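Local structure of alcohol dehydrogenase (Escherichia coli, 5VM2) at residues L150-P153 and A154-M158. The protein is of uncertain substrate specificity but is probably a metal-dependent dehydrogenase that oxidises an alcohol group with NAD or NADP as acceptor. Sequence-based numbering, arbitrary orientation.
With MG (magnesium ion), chain C.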
ATOM      1  N   LEU A 150       7.674  -4.580   0.495  1.00 34.34           N
ATOM      2  CA  LEU A 150       7.154  -3.247   0.760  1.00 32.33           C
ATOM      3  C   LEU A 150       7.123  -2.358  -0.474  1.00 29.52           C
ATOM      4  O   LEU A 150       6.622  -1.233  -0.389  1.00 27.56           O
ATOM      5  CB  LEU A 150       7.982  -2.582   1.858  1.00 33.98           C
ATOM      6  CG  LEU A 150       8.177  -3.499   3.064  1.00 39.08           C
ATOM      7  CD1 LEU A 150       9.456  -3.149   3.797  1.00 42.16           C
ATOM      8  CD2 LEU A 150       6.969  -3.422   3.985  1.00 39.47           C
ATOM      9  N   VAL A 151       7.507  -2.873  -1.643  1.00 27.68           N
ATOM     10  CA  VAL A 151       7.296  -2.120  -2.875  1.00 26.50           C
ATOM     11  C   VAL A 151       5.813  -1.834  -3.077  1.00 27.31           C
ATOM     12  O   VAL A 151       5.433  -0.762  -3.565  1.00 26.41           O
ATOM     13  CB  VAL A 151       7.897  -2.872  -4.075  1.00 27.71           C
ATOM     14  CG1 VAL A 151       7.389  -2.273  -5.392  1.00 24.84           C
ATOM     15  CG2 VAL A 151       9.424  -2.843  -4.010  1.00 30.43           C
ATOM     16  N   GLU A 152       4.949  -2.774  -2.679  1.00 28.22           N
ATOM     17  CA  GLU A 152       3.515  -2.598  -2.916  1.00 30.05           C
ATOM     18  C   GLU A 152       2.953  -1.358  -2.228  1.00 29.17           C
ATOM     19  O   GLU A 152       2.359  -0.510  -2.919  1.00 29.25           O
ATOM     20  CB  GLU A 152       2.767  -3.878  -2.523  1.00 32.02           C
ATOM     21  CG  GLU A 152       1.391  -4.017  -3.158  1.00 34.91           C
ATOM     22  CD  GLU A 152       0.296  -3.324  -2.365  1.00 39.41           C
ATOM     23  OE1 GLU A 152       0.590  -2.799  -1.268  1.00 43.07           O
ATOM     24  OE2 GLU A 152      -0.861  -3.310  -2.838  1.00 39.89           O
ATOM     25  N   PRO A 153       3.082  -1.177  -0.907  1.00 25.60           N
ATOM     26  CA  PRO A 153       2.589   0.077  -0.324  1.00 24.16           C
ATOM     27  C   PRO A 153       3.375   1.290  -0.787  1.00 27.19           C
ATOM     28  O   PRO A 153       2.796   2.376  -0.919  1.00 28.27           O
ATOM     29  CB  PRO A 153       2.726  -0.147   1.190  1.00 23.37           C
ATOM     30  CG  PRO A 153       3.797  -1.193   1.322  1.00 25.29           C
ATOM     31  CD  PRO A 153       3.602  -2.089   0.133  1.00 27.34           C
ATOM     32  N   ALA A 154       4.677   1.143  -1.051  1.00 26.64           N
ATOM     33  CA  ALA A 154       5.430   2.257  -1.619  1.00 27.38           C
ATOM     34  C   ALA A 154       4.875   2.649  -2.984  1.00 27.05           C
ATOM     35  O   ALA A 154       4.818   3.836  -3.324  1.00 28.50           O
ATOM     36  CB  ALA A 154       6.911   1.895  -1.721  1.00 27.23           C
ATOM     37  N   ALA A 155       4.453   1.660  -3.772  1.00 26.17           N
ATOM     38  CA  ALA A 155       3.840   1.943  -5.065  1.00 24.66           C
ATOM     39  C   ALA A 155       2.539   2.719  -4.914  1.00 27.14           C
ATOM     40  O   ALA A 155       2.198   3.533  -5.783  1.00 30.14           O
ATOM     41  CB  ALA A 155       3.593   0.637  -5.823  1.00 23.73           C
ATOM     42  N   VAL A 156       1.793   2.467  -3.835  1.00 26.86           N
ATOM     43  CA  VAL A 156       0.583   3.237  -3.551  1.00 26.93           C
ATOM     44  C   VAL A 156       0.916   4.718  -3.404  1.00 28.53           C
ATOM     45  O   VAL A 156       0.247   5.586  -3.984  1.00 25.22           O
ATOM     46  CB  VAL A 156      -0.110   2.696  -2.288  1.00 28.09           C
ATOM     47  CG1 VAL A 156      -1.247   3.617  -1.867  1.00 29.73           C
ATOM     48  CG2 VAL A 156      -0.612   1.273  -2.519  1.00 29.43           C
ATOM     49  N   GLY A 157       1.940   5.031  -2.605  1.00 26.97           N
ATOM     50  CA  GLY A 157       2.326   6.422  -2.436  1.00 25.47           C
ATOM     51  C   GLY A 157       2.936   7.006  -3.694  1.00 26.22           C
ATOM     52  O   GLY A 157       2.736   8.183  -4.004  1.00 26.90           O
ATOM     53  N   MET A 158       3.684   6.191  -4.439  1.00 25.06           N
ATOM     54  CA  MET A 158       4.271   6.664  -5.689  1.00 26.71           C
ATOM     55  C   MET A 158       3.191   7.044  -6.695  1.00 26.43           C
ATOM     56  O   MET A 158       3.293   8.076  -7.367  1.00 26.00           O
ATOM     57  CB  MET A 158       5.197   5.597  -6.271  1.00 30.10           C
ATOM     58  CG  MET A 158       6.056   6.086  -7.436  1.00 34.36           C
ATOM     59  SD  MET A 158       7.319   7.293  -6.957  1.00 40.82           S
ATOM     60  CE  MET A 158       7.927   6.549  -5.456  1.00 41.45           C
TER
HETATM   61 MG    MG C 401      -0.701  -2.863   0.290  1.00 32.04          MG
HETATM   62  O   HOH W   1      -1.346  -1.088   0.569  1.00 34.26           O
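E152 and V156, one helical turn apart, meet through backbone and side chain: V156 N donates to E152 O (3.2 Å, N-H...O angle 146°), and the V156 CG2 methyl lies 3.5 Å from that same E152 O. CG2 stands anti to the V156 carbonyl carbon, which carries it back beside the backbone N and within 4.4 Å of the carboxylate atom E152 OE1. Three further i to i+4 bonds flank this one, A154 N to L150 O, A155 N to V151 O and G157 N to P153 O; the second is the shortest, at 2.6 Å. P153 has no N-H to give, and the N of E152 also lacks a bond to the preceding turn, so the helix kinks here. This is helix 145-163 of a zinc-type alcohol dehydrogenase fold, running from the GroES-like part toward the Rossmann part, where P153 and A154 pack on M183 of helix 179-190. The E152 chain, bent at chi2 (-86°), brings OE1 to 2.0 Å from the magnesium ion, which water 1 also binds at 1.9 Å. H65 and E66 complete the protein ligands, while Y293 OH hydrogen-bonds E152 OE2 and should restrain rotation of the carboxylate.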